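Local coordinates for glycerol Dehydrogenase (Unidentified, PDB 5XN8), which probably catalyses the NAD-dependent oxidation of glycerol to dihydroxyacetone, which lets microorganisms use glycerol as a carbon source without oxygen, at residues T19-G22 with A23-N27; R75-A78 with I79-H83; L97-A100 with K101-Y105; I243-S247 with S248-A252. One frame throughout, in Å; residues are numbered along the deposited sequence.

Interaction 1: T19-G22 with A23-N27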
loop_
_atom_site.group_PDB
_atom_site.type_symbol
_atom_site.label_atom_id
_atom_site.label_comp_id
_atom_site.label_asym_id
_atom_site.label_seq_id
_atom_site.Cartn_x
_atom_site.Cartn_y
_atom_site.Cartn_z
ATOM N N THR A 19 -29.438 -16.986 -35.400
ATOM C CA THR A 19 -29.313 -17.897 -36.542
ATOM C C THR A 19 -28.367 -19.090 -36.290
ATOM O O THR A 19 -28.246 -19.963 -37.151
ATOM C CB THR A 19 -28.803 -17.135 -37.782
ATOM O OG1 THR A 19 -27.647 -16.362 -37.424
ATOM C CG2 THR A 19 -29.903 -16.220 -38.336
ATOM N N LEU A 20 -27.705 -19.128 -35.128
ATOM C CA LEU A 20 -26.764 -20.196 -34.769
ATOM C C LEU A 20 -27.238 -21.129 -33.643
ATOM O O LEU A 20 -26.574 -22.131 -33.365
ATOM C CB LEU A 20 -25.415 -19.577 -34.367
ATOM C CG LEU A 20 -24.600 -18.905 -35.470
ATOM C CD1 LEU A 20 -23.407 -18.184 -34.851
ATOM C CD2 LEU A 20 -24.142 -19.914 -36.517
ATOM N N PHE A 21 -28.367 -20.822 -33.009
ATOM C CA PHE A 21 -28.840 -21.579 -31.836
ATOM C C PHE A 21 -29.575 -22.872 -32.197
ATOM O O PHE A 21 -29.903 -23.653 -31.302
ATOM C CB PHE A 21 -29.703 -20.680 -30.935
ATOM C CG PHE A 21 -31.165 -20.606 -31.327
ATOM C CD1 PHE A 21 -31.606 -19.769 -32.356
ATOM C CD2 PHE A 21 -32.106 -21.352 -30.636
ATOM C CE1 PHE A 21 -32.948 -19.705 -32.694
ATOM C CE2 PHE A 21 -33.455 -21.302 -30.978
ATOM C CZ PHE A 21 -33.878 -20.471 -32.003
ATOM N N GLY A 22 -29.826 -23.100 -33.488
ATOM C CA GLY A 22 -30.542 -24.283 -33.949
ATOM C C GLY A 22 -29.893 -25.609 -33.591
ATOM O O GLY A 22 -30.592 -26.595 -33.343
ATOM N N ALA A 23 -28.562 -25.635 -33.569
ATOM C CA ALA A 23 -27.801 -26.834 -33.195
ATOM C C ALA A 23 -28.217 -27.358 -31.825
ATOM O O ALA A 23 -28.466 -28.552 -31.657
ATOM C CB ALA A 23 -26.305 -26.534 -33.211
ATOM N N TYR A 24 -28.325 -26.450 -30.860
ATOM C CA TYR A 24 -28.692 -26.810 -29.493
ATOM C C TYR A 24 -30.200 -27.019 -29.348
ATOM O O TYR A 24 -30.635 -27.879 -28.581
ATOM C CB TYR A 24 -28.214 -25.748 -28.502
ATOM C CG TYR A 24 -26.718 -25.471 -28.544
ATOM C CD1 TYR A 24 -26.194 -24.542 -29.431
ATOM C CD2 TYR A 24 -25.830 -26.111 -27.666
ATOM C CE1 TYR A 24 -24.832 -24.252 -29.462
ATOM C CE2 TYR A 24 -24.472 -25.842 -27.689
ATOM C CZ TYR A 24 -23.970 -24.911 -28.591
ATOM O OH TYR A 24 -22.621 -24.623 -28.625
ATOM N N ALA A 25 -30.987 -26.232 -30.083
ATOM C CA ALA A 25 -32.451 -26.324 -30.051
ATOM C C ALA A 25 -32.966 -27.650 -30.597
ATOM O O ALA A 25 -33.909 -28.220 -30.050
ATOM C CB ALA A 25 -33.066 -25.162 -30.824
ATOM N N LYS A 26 -32.335 -28.138 -31.663
ATOM C CA LYS A 26 -32.638 -29.454 -32.249
ATOM C C LYS A 26 -32.752 -30.593 -31.222
ATOM O O LYS A 26 -33.618 -31.464 -31.361
ATOM C CB LYS A 26 -31.585 -29.796 -33.309
ATOM C CG LYS A 26 -31.764 -31.146 -34.002
ATOM C CD LYS A 26 -30.887 -31.358 -35.236
ATOM C CE LYS A 26 -29.723 -30.373 -35.428
ATOM N NZ LYS A 26 -29.250 -30.398 -36.838
ATOM N N ASN A 27 -31.881 -30.584 -30.212
ATOM C CA ASN A 27 -31.898 -31.590 -29.137
ATOM C C ASN A 27 -33.025 -31.408 -28.111
ATOM O O ASN A 27 -33.314 -32.335 -27.354
ATOM C CB ASN A 27 -30.546 -31.612 -28.396
ATOM C CG ASN A 27 -29.386 -32.001 -29.298
ATOM O OD1 ASN A 27 -28.434 -31.245 -29.459
ATOM N ND2 ASN A 27 -29.465 -33.176 -29.888
#
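Phe-21 and Ala-25 form a local contact one helical turn apart, at the start of the short helix 22-25, which follows strand 10-14 and helix 17-20 at the edge of the six-stranded parallel sheet. The carbonyl of Phe-21 takes the N-H of Ala-25 in its own plane, Phe-21 O to Ala-25 N being 3.1 Å, while Tyr-24 N adds a weak bond to the same oxygen. One residue on, Gly-22 O receives Lys-26 N at 2.9 Å.

The CG of Phe-21 sits between its backbone N and carbonyl carbon (chi1 86°), and the ring reaches toward the sheet and helix 38-54, with its CE2 3.9 Å from Ala-25 CB. The small methyl of Ala-25 lies against both this ring and Phe-21 O, the latter 3.5 Å from Ala-25 CB. Beyond the turn the ring enters the core, touching Val-48 and Leu-52 of helix 38-54 as well as Val-112 and Val-151 on the sheet. Tyr-24 instead turns its OH to Ala-191 O of a second subunit, a weak hydrogen bond.

The apolar ring is thus buried against the sheet and helix 38-54, while the carbonyls of Phe-21 and Gly-22 are satisfied within the turn by the N-H groups of Ala-25 and Lys-26.

Interaction 2: R75-A78 with I79-H83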
loop_
_atom_site.group_PDB
_atom_site.type_symbol
_atom_site.label_atom_id
_atom_site.label_comp_id
_atom_site.label_asym_id
_atom_site.label_seq_id
_atom_site.Cartn_x
_atom_site.Cartn_y
_atom_site.Cartn_z
ATOM N N ARG A 75 -55.244 -18.125 -26.046
ATOM C CA ARG A 75 -55.453 -18.003 -27.495
ATOM C C ARG A 75 -54.320 -18.674 -28.277
ATOM O O ARG A 75 -54.572 -19.403 -29.232
ATOM C CB ARG A 75 -55.583 -16.525 -27.905
ATOM C CG ARG A 75 -56.078 -16.290 -29.335
ATOM C CD ARG A 75 -56.003 -14.817 -29.730
ATOM N NE ARG A 75 -54.619 -14.336 -29.833
ATOM C CZ ARG A 75 -53.784 -14.555 -30.855
ATOM N NH1 ARG A 75 -54.165 -15.245 -31.932
ATOM N NH2 ARG A 75 -52.547 -14.056 -30.812
ATOM N N LEU A 76 -53.080 -18.424 -27.859
ATOM C CA LEU A 76 -51.888 -18.975 -28.527
ATOM C C LEU A 76 -51.698 -20.469 -28.255
ATOM O O LEU A 76 -51.260 -21.206 -29.145
ATOM C CB LEU A 76 -50.629 -18.207 -28.115
ATOM C CG LEU A 76 -50.449 -16.798 -28.694
ATOM C CD1 LEU A 76 -49.340 -16.065 -27.961
ATOM C CD2 LEU A 76 -50.204 -16.820 -30.199
ATOM N N ILE A 77 -52.010 -20.905 -27.033
ATOM C CA ILE A 77 -52.025 -22.336 -26.702
ATOM C C ILE A 77 -52.943 -23.114 -27.639
ATOM O O ILE A 77 -52.545 -24.154 -28.164
ATOM C CB ILE A 77 -52.412 -22.577 -25.216
ATOM C CG1 ILE A 77 -51.223 -22.210 -24.315
ATOM C CG2 ILE A 77 -52.795 -24.036 -24.965
ATOM C CD1 ILE A 77 -51.572 -22.019 -22.856
ATOM N N ALA A 78 -54.159 -22.600 -27.851
ATOM C CA ALA A 78 -55.133 -23.225 -28.752
ATOM C C ALA A 78 -54.584 -23.416 -30.164
ATOM O O ALA A 78 -54.821 -24.453 -30.775
ATOM C CB ALA A 78 -56.424 -22.414 -28.792
ATOM N N ILE A 79 -53.843 -22.432 -30.669
ATOM C CA ILE A 79 -53.207 -22.533 -31.995
ATOM C C ILE A 79 -52.028 -23.508 -31.948
ATOM O O ILE A 79 -51.813 -24.267 -32.890
ATOM C CB ILE A 79 -52.722 -21.162 -32.546
ATOM C CG1 ILE A 79 -53.867 -20.142 -32.614
ATOM C CG2 ILE A 79 -52.135 -21.336 -33.945
ATOM C CD1 ILE A 79 -53.420 -18.710 -32.859
ATOM N N LEU A 80 -51.261 -23.472 -30.858
ATOM C CA LEU A 80 -50.147 -24.411 -30.660
ATOM C C LEU A 80 -50.629 -25.861 -30.737
ATOM O O LEU A 80 -50.038 -26.664 -31.456
ATOM C CB LEU A 80 -49.421 -24.138 -29.334
ATOM C CG LEU A 80 -48.337 -25.144 -28.888
ATOM C CD1 LEU A 80 -47.178 -24.443 -28.197
ATOM C CD2 LEU A 80 -48.897 -26.234 -27.976
ATOM N N LYS A 81 -51.704 -26.168 -30.000
ATOM C CA LYS A 81 -52.330 -27.506 -30.005
ATOM C C LYS A 81 -52.742 -27.979 -31.403
ATOM O O LYS A 81 -52.557 -29.144 -31.752
ATOM C CB LYS A 81 -53.579 -27.535 -29.102
ATOM C CG LYS A 81 -53.333 -27.409 -27.613
ATOM C CD LYS A 81 -52.510 -28.518 -26.985
ATOM C CE LYS A 81 -53.227 -29.859 -26.923
ATOM N NZ LYS A 81 -52.484 -30.800 -26.043
ATOM N N GLN A 82 -53.300 -27.070 -32.179
ATOM C CA GLN A 82 -53.767 -27.349 -33.548
ATOM C C GLN A 82 -52.617 -27.776 -34.466
ATOM O O GLN A 82 -52.805 -28.650 -35.305
ATOM C CB GLN A 82 -54.490 -26.100 -34.151
ATOM C CG GLN A 82 -56.028 -26.089 -34.414
ATOM C CD GLN A 82 -56.818 -25.161 -33.515
ATOM O OE1 GLN A 82 -56.563 -25.148 -32.329
ATOM N NE2 GLN A 82 -57.782 -24.412 -34.064
ATOM N N HIS A 83 -51.444 -27.159 -34.301
ATOM C CA HIS A 83 -50.246 -27.511 -35.076
ATOM C C HIS A 83 -49.390 -28.640 -34.471
ATOM O O HIS A 83 -48.570 -29.230 -35.175
ATOM C CB HIS A 83 -49.387 -26.260 -35.319
ATOM C CG HIS A 83 -49.870 -25.426 -36.464
ATOM N ND1 HIS A 83 -49.437 -25.649 -37.752
ATOM C CD2 HIS A 83 -50.714 -24.370 -36.531
ATOM C CE1 HIS A 83 -50.019 -24.794 -38.569
ATOM N NE2 HIS A 83 -50.801 -24.008 -37.853
#
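Ile-79 lies alongside Arg-75 on one flank of helix 70-83, which follows strand 58-63 and precedes strand 87-92 of the parallel sheet; the two side chains point the same way. The van der Waals contact comes from the end of the isoleucine: its CD1 methyl is 3.7 Å from the guanidinium nitrogen Arg-75 NH1, and its CG1 rests 3.5 Å from the carbonyl oxygen Arg-75 O. The CG of Arg-75 is anti to the backbone N (chi1 -168°), and a bend further out at chi3 brings the guanidinium back beside Ile-79. Fainter packing joins Ile-77 CG2 to Lys-81 CG, 4.3 Å apart.

Backbone hydrogen bonds make up the second group. Leu-80 N to Leu-76 O (2.8 Å) and Lys-81 N to Ile-77 O (2.9 Å) are firm, whereas Ile-79 N to Arg-75 O and Gln-82 N to Ala-78 O are weak.

Polar bonding of the guanidinium is left to other residues: Arg-75 NH2 makes a salt bridge with Glu-72 and a hydrogen bond to Arg-63 O. The bulky apolar side chains of Leu-76 and Leu-80 suit a buried face against Phe-33 of strand 31-36, while Lys-81 and Gln-82 are exposed.

The helix is amphipathic here: the Ile-79 methyl lies against NH1 while NH2 is engaged by Glu-72 and Arg-63, at the border between the sheet-facing leucines and solvent.

Interaction 3: L97-A100 with K101-Y105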
loop_
_atom_site.group_PDB
_atom_site.type_symbol
_atom_site.label_atom_id
_atom_site.label_comp_id
_atom_site.label_asym_id
_atom_site.label_seq_id
_atom_site.Cartn_x
_atom_site.Cartn_y
_atom_site.Cartn_z
ATOM N N LEU A 97 -41.633 -12.635 -24.235
ATOM C CA LEU A 97 -40.849 -13.712 -23.643
ATOM C C LEU A 97 -41.598 -14.380 -22.495
ATOM O O LEU A 97 -41.607 -15.610 -22.385
ATOM C CB LEU A 97 -39.486 -13.193 -23.166
ATOM C CG LEU A 97 -38.301 -13.148 -24.155
ATOM C CD1 LEU A 97 -38.645 -13.197 -25.630
ATOM C CD2 LEU A 97 -37.387 -11.981 -23.854
ATOM N N ASP A 98 -42.223 -13.565 -21.655
ATOM C CA ASP A 98 -43.013 -14.057 -20.522
ATOM C C ASP A 98 -44.213 -14.891 -20.949
ATOM O O ASP A 98 -44.602 -15.821 -20.244
ATOM C CB ASP A 98 -43.477 -12.891 -19.630
ATOM C CG ASP A 98 -42.353 -12.290 -18.800
ATOM O OD1 ASP A 98 -41.156 -12.611 -19.046
ATOM O OD2 ASP A 98 -42.669 -11.498 -17.877
ATOM N N THR A 99 -44.821 -14.542 -22.084
ATOM C CA THR A 99 -45.918 -15.337 -22.650
ATOM C C THR A 99 -45.443 -16.684 -23.193
ATOM O O THR A 99 -46.173 -17.680 -23.111
ATOM C CB THR A 99 -46.664 -14.573 -23.767
ATOM O OG1 THR A 99 -47.037 -13.288 -23.271
ATOM C CG2 THR A 99 -47.912 -15.320 -24.213
ATOM N N ALA A 100 -44.241 -16.709 -23.759
ATOM C CA ALA A 100 -43.633 -17.954 -24.210
ATOM C C ALA A 100 -43.330 -18.904 -23.043
ATOM O O ALA A 100 -43.450 -20.121 -23.199
ATOM C CB ALA A 100 -42.373 -17.667 -25.012
ATOM N N LYS A 101 -42.949 -18.349 -21.891
ATOM C CA LYS A 101 -42.688 -19.141 -20.675
ATOM C C LYS A 101 -43.949 -19.789 -20.133
ATOM O O LYS A 101 -43.934 -20.963 -19.745
ATOM C CB LYS A 101 -42.076 -18.274 -19.559
ATOM C CG LYS A 101 -40.646 -17.816 -19.801
ATOM C CD LYS A 101 -40.183 -16.923 -18.659
ATOM C CE LYS A 101 -38.905 -16.153 -18.977
ATOM N NZ LYS A 101 -38.747 -14.974 -18.082
ATOM N N ALA A 102 -45.026 -19.017 -20.099
ATOM C CA ALA A 102 -46.334 -19.500 -19.634
ATOM C C ALA A 102 -46.849 -20.634 -20.506
ATOM O O ALA A 102 -47.285 -21.661 -19.983
ATOM C CB ALA A 102 -47.350 -18.355 -19.603
ATOM N N ILE A 103 -46.777 -20.447 -21.826
ATOM C CA ILE A 103 -47.185 -21.479 -22.791
ATOM C C ILE A 103 -46.393 -22.770 -22.569
ATOM O O ILE A 103 -46.971 -23.859 -22.563
ATOM C CB ILE A 103 -47.013 -20.999 -24.255
ATOM C CG1 ILE A 103 -47.990 -19.858 -24.575
ATOM C CG2 ILE A 103 -47.252 -22.132 -25.252
ATOM C CD1 ILE A 103 -47.535 -18.967 -25.711
ATOM N N GLY A 104 -45.078 -22.643 -22.386
ATOM C CA GLY A 104 -44.207 -23.792 -22.122
ATOM C C GLY A 104 -44.539 -24.500 -20.827
ATOM O O GLY A 104 -44.552 -25.738 -20.775
ATOM N N TYR A 105 -44.827 -23.715 -19.790
ATOM C CA TYR A 105 -45.240 -24.252 -18.498
ATOM C C TYR A 105 -46.546 -25.045 -18.584
ATOM O O TYR A 105 -46.578 -26.227 -18.230
ATOM C CB TYR A 105 -45.382 -23.134 -17.447
ATOM C CG TYR A 105 -46.033 -23.634 -16.181
ATOM C CD1 TYR A 105 -45.407 -24.600 -15.392
ATOM C CD2 TYR A 105 -47.295 -23.189 -15.795
ATOM C CE1 TYR A 105 -46.018 -25.096 -14.247
ATOM C CE2 TYR A 105 -47.917 -23.680 -14.657
ATOM C CZ TYR A 105 -47.270 -24.628 -13.886
ATOM O OH TYR A 105 -47.877 -25.120 -12.753
#
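Lys-101 N binds Leu-97 O at 3.1 Å, and the same i to i+4 pattern continues through Ala-102 with Asp-98, Ile-103 with Thr-99 and Gly-104 with Ala-100, so this is regular alpha-helix. On one flank the carboxylate of Asp-98 and the chain of Lys-101 run side by side in the same direction. Lys-101 CG stands anti to its carbonyl carbon (chi1 -70°), and the chain stays extended beyond it, carrying NZ out to 3.5 Å from Asp-98 OD1. This salt bridge is long, and the stronger partners lie elsewhere: NZ donates to Ala-122 O and Leu-127 O, while Asp-98 OD2 accepts Val-129 N. A buried ammonium is thereby met by carbonyl oxygens as well as by a carboxylate, which would probably help it stay charged.

Helix 94-107 is the crossover of a beta-alpha-beta unit between strands 87-92 and 111-115, and Ala-100 and Ile-103 turn to Val-88 on the first of these. Small Ala-100 suits a place close to the sheet. The charged pair grips the segment that contains Ser-125 and Leu-127, both probably NAD-binding, as in a close relative.

On another flank Thr-99 and Ile-103 cross obliquely, with Thr-99 CG2 4.0 Å from Ile-103 CD1. The isoleucine CG1 and CD1 both press on Thr-99 O, each at 3.2 Å, a tight fit. Thr-99 can offer its methyl because its OG1 turns back along the helix to hydrogen-bond Lys-95 O.

Interaction 4: I243-S247 with S248-A252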
loop_
_atom_site.group_PDB
_atom_site.type_symbol
_atom_site.label_atom_id
_atom_site.label_comp_id
_atom_site.label_asym_id
_atom_site.label_seq_id
_atom_site.Cartn_x
_atom_site.Cartn_y
_atom_site.Cartn_z
ATOM N N ILE A 243 -29.344 -14.424 -12.482
ATOM C CA ILE A 243 -28.995 -15.404 -11.430
ATOM C C ILE A 243 -28.935 -14.669 -10.093
ATOM O O ILE A 243 -29.395 -15.180 -9.078
ATOM C CB ILE A 243 -27.635 -16.112 -11.695
ATOM C CG1 ILE A 243 -27.636 -16.923 -13.000
ATOM C CG2 ILE A 243 -27.245 -17.014 -10.526
ATOM C CD1 ILE A 243 -28.626 -18.058 -13.067
ATOM N N GLY A 244 -28.368 -13.464 -10.107
ATOM C CA GLY A 244 -28.274 -12.616 -8.925
ATOM C C GLY A 244 -29.572 -12.338 -8.194
ATOM O O GLY A 244 -29.629 -12.506 -6.987
ATOM N N PHE A 245 -30.626 -11.933 -8.901
ATOM C CA PHE A 245 -31.882 -11.564 -8.220
ATOM C C PHE A 245 -32.700 -12.794 -7.801
ATOM O O PHE A 245 -33.275 -12.817 -6.704
ATOM C CB PHE A 245 -32.699 -10.538 -9.042
ATOM C CG PHE A 245 -33.773 -11.135 -9.929
ATOM C CD1 PHE A 245 -35.017 -11.467 -9.409
ATOM C CD2 PHE A 245 -33.548 -11.325 -11.289
ATOM C CE1 PHE A 245 -36.009 -12.004 -10.222
ATOM C CE2 PHE A 245 -34.530 -11.866 -12.104
ATOM C CZ PHE A 245 -35.766 -12.207 -11.575
ATOM N N GLU A 246 -32.739 -13.808 -8.665
ATOM C CA GLU A 246 -33.594 -14.974 -8.448
ATOM C C GLU A 246 -33.053 -15.924 -7.385
ATOM O O GLU A 246 -33.832 -16.478 -6.603
ATOM C CB GLU A 246 -33.803 -15.733 -9.762
ATOM C CG GLU A 246 -34.840 -16.846 -9.677
ATOM C CD GLU A 246 -35.113 -17.485 -11.019
ATOM O OE1 GLU A 246 -34.154 -17.993 -11.651
ATOM O OE2 GLU A 246 -36.293 -17.479 -11.443
ATOM N N SER A 247 -31.730 -16.127 -7.378
ATOM C CA SER A 247 -31.071 -17.078 -6.479
ATOM C C SER A 247 -30.277 -16.447 -5.325
ATOM O O SER A 247 -29.816 -17.171 -4.433
ATOM C CB SER A 247 -30.157 -18.003 -7.289
ATOM O OG SER A 247 -30.916 -18.794 -8.190
ATOM N N SER A 248 -30.099 -15.126 -5.329
ATOM C CA SER A 248 -29.505 -14.428 -4.178
ATOM C C SER A 248 -30.566 -13.600 -3.444
ATOM O O SER A 248 -30.677 -13.701 -2.226
ATOM C CB SER A 248 -28.304 -13.579 -4.611
ATOM O OG SER A 248 -27.229 -13.693 -3.690
ATOM N N GLY A 249 -31.334 -12.789 -4.177
ATOM C CA GLY A 249 -32.535 -12.118 -3.635
ATOM C C GLY A 249 -32.760 -10.661 -4.057
ATOM O O GLY A 249 -31.797 -9.944 -4.380
ATOM N N LEU A 250 -34.040 -10.249 -4.037
ATOM C CA LEU A 250 -34.469 -8.853 -4.141
ATOM C C LEU A 250 -34.685 -8.265 -2.745
ATOM O O LEU A 250 -34.934 -8.994 -1.790
ATOM C CB LEU A 250 -35.813 -8.742 -4.876
ATOM C CG LEU A 250 -35.935 -9.313 -6.283
ATOM C CD1 LEU A 250 -37.402 -9.382 -6.687
ATOM C CD2 LEU A 250 -35.158 -8.461 -7.267
ATOM N N ALA A 251 -34.633 -6.941 -2.640
ATOM C CA ALA A 251 -34.769 -6.275 -1.345
ATOM C C ALA A 251 -35.379 -4.870 -1.513
ATOM O O ALA A 251 -36.421 -4.761 -2.156
ATOM C CB ALA A 251 -33.438 -6.277 -0.592
ATOM N N ALA A 252 -34.768 -3.810 -0.976
ATOM C CA ALA A 252 -35.416 -2.489 -0.926
ATOM C C ALA A 252 -35.654 -1.870 -2.291
ATOM O O ALA A 252 -36.767 -1.406 -2.581
ATOM C CB ALA A 252 -34.601 -1.530 -0.084
#
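Gly-244 and Gly-249 join across a pi-turn at the C-terminal end of helix 228-247: Gly-249 N gives its hydrogen to Gly-244 O, 3.3 Å away and in the carbonyl plane. Walking along the helix, Ile-243 O still takes a regular bond from Ser-247 N. Gly-244 O comes next and grips two N-H groups, since Ser-248 N adds a weak bond at 3.1 Å.

Phe-245 carries the apolar part, its side chain lying alongside that of Leu-250 and pointing the same way. It also touches Asp-121, which probably binds glycerol, as in a close relative, while the side chain of Leu-250 is about 6 Å from the zinc ion, held by Asp-171, His-254 and His-271. The contact therefore lies beside the metal site. Glu-246, which sets its CB over one face of the Phe-245 ring, spends its carboxylate on Ala-126 N and Asn-146 ND2. Ser-247 is small enough to sit against strand 3-6, where its OG takes Gln-6 N.

Gly-249 then turns the chain out of the helix at phi 139°, psi 154°, a region of backbone space open mainly to glycine. That turn carries Leu-250 back beside the helix, with its CD2 3.7 Å from both CB and CD1 of Phe-245.

From the N terminus the four contacts follow one another in series. Each closes only a helical turn or a helix end, and none nests within or crosses another. Interaction 1 starts the short helix beside strand 10-14 and faces a second subunit. Interactions 2 and 3 lie on successive helices of the parallel-sheet domain, on the same side of the chain's centre, and are the pair that touch: Leu-80 CD1 meets Ile-103 CG2 at 3.7 Å, and Leu-76 packs on Thr-99 and Ile-103. Interaction 4 comes much later, among the helices that bear the zinc site; its nearest atoms are about 8 Å from interaction 3, and the loop containing Ser-125 is touched by both.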